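Cytochrome P450 monooxygenase (Rhodococcus sp. ECU0066, PDB 6KBH) probably catalyses heme-dependent monooxygenation, carrying on one polypeptide both the P450 heme and the FMN and [2Fe-2S] centres expected to relay electrons to it. Local coordinates at residues A[484-489]-A[616-621]; A[477-482]-A[553-558]. One frame throughout, in Å; residues are numbered along the deposited sequence.

Interaction 1 of 2, residues A[484-489]-A[616-621]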
ATOM      1  N   SER A 484      31.100   6.931  19.565  1.00101.44           N
ATOM      2  CA  SER A 484      30.985   8.365  19.809  1.00 94.74           C
ATOM      3  C   SER A 484      32.189   9.058  19.180  1.00 83.92           C
ATOM      4  O   SER A 484      33.329   8.846  19.606  1.00 88.96           O
ATOM      5  CB  SER A 484      30.901   8.649  21.307  1.00 95.45           C
ATOM      6  OG  SER A 484      31.185  10.007  21.591  1.00109.34           O
ATOM      7  N   ILE A 485      31.938   9.878  18.160  1.00 85.84           N
ATOM      8  CA  ILE A 485      32.989  10.595  17.444  1.00 89.98           C
ATOM      9  C   ILE A 485      32.899  12.095  17.640  1.00 91.21           C
ATOM     10  O   ILE A 485      33.713  12.837  17.070  1.00 94.85           O
ATOM     11  CB  ILE A 485      32.980  10.250  15.943  1.00100.32           C
ATOM     12  CG1 ILE A 485      31.551  10.265  15.399  1.00 88.36           C
ATOM     13  CG2 ILE A 485      33.629   8.891  15.703  1.00 92.59           C
ATOM     14  CD1 ILE A 485      31.474  10.231  13.895  1.00 77.57           C
ATOM     15  N   ALA A 486      31.931  12.565  18.422  1.00 95.71           N
ATOM     16  CA  ALA A 486      31.776  13.960  18.812  1.00 98.49           C
ATOM     17  C   ALA A 486      30.734  13.983  19.921  1.00102.44           C
ATOM     18  O   ALA A 486      30.067  12.980  20.186  1.00102.78           O
ATOM     19  CB  ALA A 486      31.355  14.850  17.638  1.00 99.59           C
ATOM     20  N   ASP A 487      30.605  15.130  20.577  1.00100.25           N
ATOM     21  CA  ASP A 487      29.586  15.254  21.611  1.00104.48           C
ATOM     22  C   ASP A 487      28.206  15.258  20.967  1.00 98.32           C
ATOM     23  O   ASP A 487      27.957  16.004  20.016  1.00100.20           O
ATOM     24  CB  ASP A 487      29.803  16.520  22.441  1.00111.49           C
ATOM     25  CG  ASP A 487      31.273  16.791  22.718  1.00108.68           C
ATOM     26  OD1 ASP A 487      31.878  16.028  23.500  1.00111.90           O
ATOM     27  OD2 ASP A 487      31.819  17.770  22.164  1.00106.90           O
ATOM     28  N   ASP A 488      27.321  14.395  21.474  1.00 98.06           N
ATOM     29  CA  ASP A 488      25.952  14.254  20.983  1.00104.51           C
ATOM     30  C   ASP A 488      25.900  13.720  19.550  1.00105.73           C
ATOM     31  O   ASP A 488      24.934  13.968  18.828  1.00105.16           O
ATOM     32  CB  ASP A 488      25.185  15.580  21.087  1.00 99.36           C
ATOM     33  CG  ASP A 488      25.065  16.070  22.518  1.00111.39           C
ATOM     34  OD1 ASP A 488      24.824  15.232  23.411  1.00110.64           O
ATOM     35  OD2 ASP A 488      25.220  17.288  22.750  1.00119.20           O
ATOM     36  N   ILE A 489      26.920  12.977  19.124  1.00 95.09           N
ATOM     37  CA  ILE A 489      26.965  12.409  17.780  1.00 95.67           C
ATOM     38  C   ILE A 489      27.412  10.953  17.877  1.00101.37           C
ATOM     39  O   ILE A 489      28.513  10.674  18.366  1.00 98.33           O
ATOM     40  CB  ILE A 489      27.903  13.200  16.853  1.00 90.59           C
ATOM     41  CG1 ILE A 489      27.259  14.531  16.463  1.00 90.95           C
ATOM     42  CG2 ILE A 489      28.219  12.395  15.603  1.00 99.33           C
ATOM     43  CD1 ILE A 489      28.177  15.459  15.707  1.00 90.52           C
ATOM     44  N   SER A 616      32.810  19.081  19.357  1.00109.58           N
ATOM     45  CA  SER A 616      31.563  18.596  18.784  1.00103.42           C
ATOM     46  C   SER A 616      31.585  18.588  17.260  1.00 97.62           C
ATOM     47  O   SER A 616      30.523  18.559  16.630  1.00 94.18           O
ATOM     48  CB  SER A 616      30.392  19.438  19.288  1.00103.93           C
ATOM     49  OG  SER A 616      30.477  20.768  18.800  1.00105.06           O
ATOM     50  N   MET A 617      32.767  18.628  16.655  1.00100.53           N
ATOM     51  CA  MET A 617      32.912  18.589  15.204  1.00100.99           C
ATOM     52  C   MET A 617      33.468  17.224  14.825  1.00106.64           C
ATOM     53  O   MET A 617      34.648  16.938  15.060  1.00 97.09           O
ATOM     54  CB  MET A 617      33.807  19.722  14.707  1.00104.95           C
ATOM     55  CG  MET A 617      33.029  20.916  14.178  1.00107.56           C
ATOM     56  SD  MET A 617      33.934  22.472  14.291  1.00116.64           S
ATOM     57  CE  MET A 617      35.405  22.100  13.345  1.00104.57           C
ATOM     58  N   ALA A 618      32.613  16.389  14.244  1.00108.94           N
ATOM     59  CA  ALA A 618      32.981  15.026  13.904  1.00 98.25           C
ATOM     60  C   ALA A 618      33.846  14.994  12.650  1.00 93.22           C
ATOM     61  O   ALA A 618      33.754  15.865  11.779  1.00 92.42           O
ATOM     62  CB  ALA A 618      31.733  14.171  13.695  1.00 96.37           C
ATOM     63  N   PHE A 619      34.708  13.980  12.584  1.00 98.54           N
ATOM     64  CA  PHE A 619      35.545  13.612  11.444  1.00 99.42           C
ATOM     65  C   PHE A 619      36.753  14.516  11.249  1.00104.96           C
ATOM     66  O   PHE A 619      37.442  14.362  10.237  1.00111.48           O
ATOM     67  CB  PHE A 619      34.751  13.564  10.133  1.00 97.67           C
ATOM     68  CG  PHE A 619      33.706  12.489  10.103  1.00103.87           C
ATOM     69  CD1 PHE A 619      34.069  11.154  10.168  1.00107.81           C
ATOM     70  CD2 PHE A 619      32.362  12.809  10.016  1.00 95.61           C
ATOM     71  CE1 PHE A 619      33.111  10.158  10.142  1.00 98.87           C
ATOM     72  CE2 PHE A 619      31.399  11.816   9.991  1.00 98.89           C
ATOM     73  CZ  PHE A 619      31.775  10.490  10.054  1.00 97.21           C
ATOM     74  N   LEU A 620      37.040  15.442  12.168  1.00106.31           N
ATOM     75  CA  LEU A 620      38.296  16.184  12.087  1.00104.27           C
ATOM     76  C   LEU A 620      39.483  15.231  12.088  1.00106.06           C
ATOM     77  O   LEU A 620      40.446  15.417  11.334  1.00100.90           O
ATOM     78  CB  LEU A 620      38.407  17.168  13.249  1.00 97.69           C
ATOM     79  CG  LEU A 620      37.298  18.205  13.406  1.00 99.02           C
ATOM     80  CD1 LEU A 620      37.403  18.844  14.772  1.00100.40           C
ATOM     81  CD2 LEU A 620      37.383  19.259  12.315  1.00 93.01           C
ATOM     82  N   ASP A 621      39.426  14.205  12.939  1.00106.63           N
ATOM     83  CA  ASP A 621      40.366  13.092  12.875  1.00110.87           C
ATOM     84  C   ASP A 621      40.427  12.518  11.466  1.00114.77           C
ATOM     85  O   ASP A 621      41.494  12.436  10.850  1.00116.22           O
ATOM     86  CB  ASP A 621      39.936  12.016  13.870  1.00115.04           C
ATOM     87  CG  ASP A 621      38.427  11.805  13.873  1.00120.62           C
ATOM     88  OD1 ASP A 621      37.691  12.795  14.072  1.00122.60           O
ATOM     89  OD2 ASP A 621      37.978  10.660  13.658  1.00115.90           O
TER
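Ile-485 lays its terminal methyl over one face of the Phe-619 ring. CD1 lies 3.8 Å above the ring plane, displaced toward the rim, and closest to CZ. It makes a CH-pi contact, 24° off the ring normal. In Ile-485, CG1 is wedged between backbone N and carbonyl carbon (chi1 45°) and chi2 is extended, which carries CD1 out to the ring. Phe-619 starts off away from the strand, but with CG beside its own backbone N (chi1 -65°) the ring swings back under that methyl. Elsewhere the ring touches Ile-588, Thr-589 and Ile-592 of helix 588-601.

Ala-618 points its CB into a cluster of apolar groups. Ile-485 CD1 and Ala-486 CB each lie 4.0 Å from this CB, while Ile-489 CD1 stands slightly farther off, at 4.3 Å. Ala-486 CB also rests on the backbone of Ser-616, 3.8 Å from its carbonyl carbon. At the outer end Asp-487 turns its carboxylate toward the same backbone. OD2 comes 3.3 Å from Ser-616 N at an angle too poor for a bond, and is instead hydrogen-bonded to Thr-615 OG1. No hydrogen bond joins the two segments, so apolar contact carries the interface.

Residues 486-489 form a type II turn joining strands 475-486 and 489-496, and Phe-619 is the N-cap of helix 620-625. A beta-hairpin tip of the antiparallel flavin domain is thus fitted against a strand-to-helix loop of the parallel alpha/beta domain, the two-domain arrangement of ferredoxin reductase-type flavoproteins.

Interaction 2 of 2, residues A[477-482]-A[553-558]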
ATOM      1  N   MET A 477      18.463  -4.215   8.496  1.00 98.97           N
ATOM      2  CA  MET A 477      19.854  -4.417   8.857  1.00 97.57           C
ATOM      3  C   MET A 477      20.020  -4.462  10.372  1.00 92.55           C
ATOM      4  O   MET A 477      19.108  -4.143  11.138  1.00 98.23           O
ATOM      5  CB  MET A 477      20.745  -3.327   8.258  1.00 83.77           C
ATOM      6  CG  MET A 477      20.790  -3.288   6.741  1.00 88.40           C
ATOM      7  SD  MET A 477      21.187  -1.652   6.144  1.00 86.53           S
ATOM      8  CE  MET A 477      22.745  -1.941   5.409  1.00103.70           C
ATOM      9  N   ALA A 478      21.213  -4.863  10.796  1.00 91.41           N
ATOM     10  CA  ALA A 478      21.557  -4.974  12.201  1.00 95.11           C
ATOM     11  C   ALA A 478      22.647  -3.970  12.532  1.00 99.31           C
ATOM     12  O   ALA A 478      23.513  -3.670  11.702  1.00 87.94           O
ATOM     13  CB  ALA A 478      22.026  -6.395  12.550  1.00 92.76           C
ATOM     14  N   VAL A 479      22.588  -3.441  13.749  1.00 94.72           N
ATOM     15  CA  VAL A 479      23.579  -2.486  14.228  1.00 93.64           C
ATOM     16  C   VAL A 479      24.722  -3.269  14.866  1.00 85.78           C
ATOM     17  O   VAL A 479      24.547  -3.900  15.914  1.00 85.66           O
ATOM     18  CB  VAL A 479      22.964  -1.478  15.209  1.00 93.27           C
ATOM     19  CG1 VAL A 479      22.125  -2.175  16.280  1.00 92.85           C
ATOM     20  CG2 VAL A 479      24.050  -0.625  15.837  1.00 91.93           C
ATOM     21  N   SER A 480      25.892  -3.231  14.232  1.00 81.43           N
ATOM     22  CA  SER A 480      27.057  -3.947  14.737  1.00 90.31           C
ATOM     23  C   SER A 480      27.931  -3.107  15.658  1.00101.03           C
ATOM     24  O   SER A 480      28.766  -3.670  16.373  1.00 95.93           O
ATOM     25  CB  SER A 480      27.904  -4.453  13.572  1.00 82.87           C
ATOM     26  OG  SER A 480      28.317  -3.377  12.741  1.00 84.81           O
ATOM     27  N   GLY A 481      27.768  -1.786  15.656  1.00 90.49           N
ATOM     28  CA  GLY A 481      28.578  -0.950  16.518  1.00 92.29           C
ATOM     29  C   GLY A 481      28.123   0.489  16.646  1.00 94.58           C
ATOM     30  O   GLY A 481      27.670   1.099  15.672  1.00 90.11           O
ATOM     31  N   LEU A 482      28.246   1.035  17.856  1.00 93.79           N
ATOM     32  CA  LEU A 482      27.964   2.436  18.148  1.00 90.73           C
ATOM     33  C   LEU A 482      29.246   3.091  18.636  1.00 90.71           C
ATOM     34  O   LEU A 482      29.831   2.642  19.624  1.00 85.79           O
ATOM     35  CB  LEU A 482      26.874   2.583  19.213  1.00 90.82           C
ATOM     36  CG  LEU A 482      25.475   2.056  18.920  1.00 87.64           C
ATOM     37  CD1 LEU A 482      25.165   2.274  17.456  1.00 90.48           C
ATOM     38  CD2 LEU A 482      25.334   0.599  19.313  1.00 91.54           C
ATOM     39  N   THR A 553      18.917   7.249  22.825  1.00100.26           N
ATOM     40  CA  THR A 553      18.398   6.831  24.120  1.00108.11           C
ATOM     41  C   THR A 553      18.095   5.340  24.212  1.00106.64           C
ATOM     42  O   THR A 553      18.264   4.757  25.288  1.00107.16           O
ATOM     43  CB  THR A 553      17.142   7.645  24.473  1.00109.66           C
ATOM     44  OG1 THR A 553      16.908   7.581  25.884  1.00120.90           O
ATOM     45  CG2 THR A 553      15.903   7.134  23.736  1.00 98.48           C
ATOM     46  N   GLU A 554      17.668   4.690  23.119  1.00104.76           N
ATOM     47  CA  GLU A 554      17.139   3.338  23.259  1.00104.89           C
ATOM     48  C   GLU A 554      17.605   2.374  22.170  1.00 98.78           C
ATOM     49  O   GLU A 554      17.011   1.300  22.018  1.00108.15           O
ATOM     50  CB  GLU A 554      15.607   3.364  23.295  1.00100.32           C
ATOM     51  CG  GLU A 554      15.029   3.382  24.702  1.00102.20           C
ATOM     52  CD  GLU A 554      13.520   3.499  24.707  1.00116.06           C
ATOM     53  OE1 GLU A 554      12.964   4.043  23.731  1.00119.08           O
ATOM     54  OE2 GLU A 554      12.890   3.047  25.687  1.00129.83           O
ATOM     55  N   LEU A 555      18.647   2.716  21.415  1.00 95.90           N
ATOM     56  CA  LEU A 555      19.266   1.787  20.477  1.00 96.50           C
ATOM     57  C   LEU A 555      20.524   1.210  21.113  1.00 98.19           C
ATOM     58  O   LEU A 555      21.367   1.958  21.621  1.00106.21           O
ATOM     59  CB  LEU A 555      19.606   2.472  19.147  1.00 88.55           C
ATOM     60  CG  LEU A 555      20.359   1.683  18.059  1.00 94.94           C
ATOM     61  CD1 LEU A 555      20.113   2.306  16.696  1.00 90.28           C
ATOM     62  CD2 LEU A 555      21.860   1.592  18.296  1.00 99.43           C
ATOM     63  N   ALA A 556      20.653  -0.112  21.071  1.00 96.41           N
ATOM     64  CA  ALA A 556      21.863  -0.799  21.496  1.00 98.34           C
ATOM     65  C   ALA A 556      22.377  -1.672  20.359  1.00 92.64           C
ATOM     66  O   ALA A 556      21.708  -1.858  19.340  1.00 92.45           O
ATOM     67  CB  ALA A 556      21.612  -1.646  22.750  1.00 91.05           C
ATOM     68  N   VAL A 557      23.590  -2.197  20.541  1.00 95.86           N
ATOM     69  CA  VAL A 557      24.158  -3.190  19.633  1.00 94.62           C
ATOM     70  C   VAL A 557      23.190  -4.366  19.558  1.00 96.65           C
ATOM     71  O   VAL A 557      22.500  -4.677  20.536  1.00 90.70           O
ATOM     72  CB  VAL A 557      25.559  -3.644  20.097  1.00 86.64           C
ATOM     73  CG1 VAL A 557      26.002  -4.908  19.377  1.00 97.13           C
ATOM     74  CG2 VAL A 557      26.581  -2.554  19.866  1.00 86.02           C
ATOM     75  N   GLY A 558      23.111  -5.012  18.395  1.00 88.84           N
ATOM     76  CA  GLY A 558      22.294  -6.192  18.235  1.00 96.15           C
ATOM     77  C   GLY A 558      20.857  -5.929  17.843  1.00 91.62           C
ATOM     78  O   GLY A 558      20.150  -6.877  17.477  1.00100.04           O
TER
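Val-479 and Val-557 mark the closest backbone approach, their CA atoms 5.5 Å apart. Here the connection leaving helix 547-554 meets strand 475-486 in the antiparallel beta-barrel flavin domain of ferredoxin reductase type. Gly-558 N donates to Val-479 O over 3.1 Å, almost straight at 175° and in the carbonyl plane. Val-479 is also backbone-bonded to Ala-559, and farther along Met-477 pairs with Leu-561 of strand 560-567, so the Gly-558 bond falls where the connection is turning into that antiparallel neighbour. Gly-558 has a positive phi of 88°, and a CB at these angles would press against the preceding carbonyl oxygen.

Two side chains of the strand face the connection. Val-479 splits its branches: CG1 lies toward Ala-556 O, whereas CG2, anti to the backbone N, reaches Leu-555 CD2 at 4.0 Å. It also touches Ile-492 and Leu-494 on strand 489-496. Leu-482 divides its methyls between two residues of the connection: CD1 against Leu-555 CD2 and CD2 alongside Val-557 CG2. Leu-555, its CG also anti to the backbone N, brings CD2 up against both Val-479 and Leu-482, while the same residue touches Leu-561. With an alanine at Leu-482, Leu-555 CD2 and Val-557 CG2 would probably lose the partner they share, and a gap would be likely to open between strand and connection. Val-557, exposed at the surface, puts CG2 4.2 Å from Gly-481 CA and sends its other methyl, CG1, to within 3.9 Å of Val-479 O.

From the N terminus, strand 475-486 supplies first 477-482 and then, adjoining it, 484-489, which runs on into the hairpin turn. The chain next goes through four more strands of the flavin domain (489-496 to 533-536) and helix 547-554 before 553-558 returns to the strand, so interaction 2 closes a loop of 70 residues within that domain. Continuing through strand 560-567 into the parallel sheet, the chain reaches 616-621, where interaction 1 closes a loop of 126 residues between domains. The segments alternate, so the two loops cross. With centres 18 Å apart, the contacts give one strand two roles: contacting the helix-to-strand connection of its own domain and meeting the neighbouring domain.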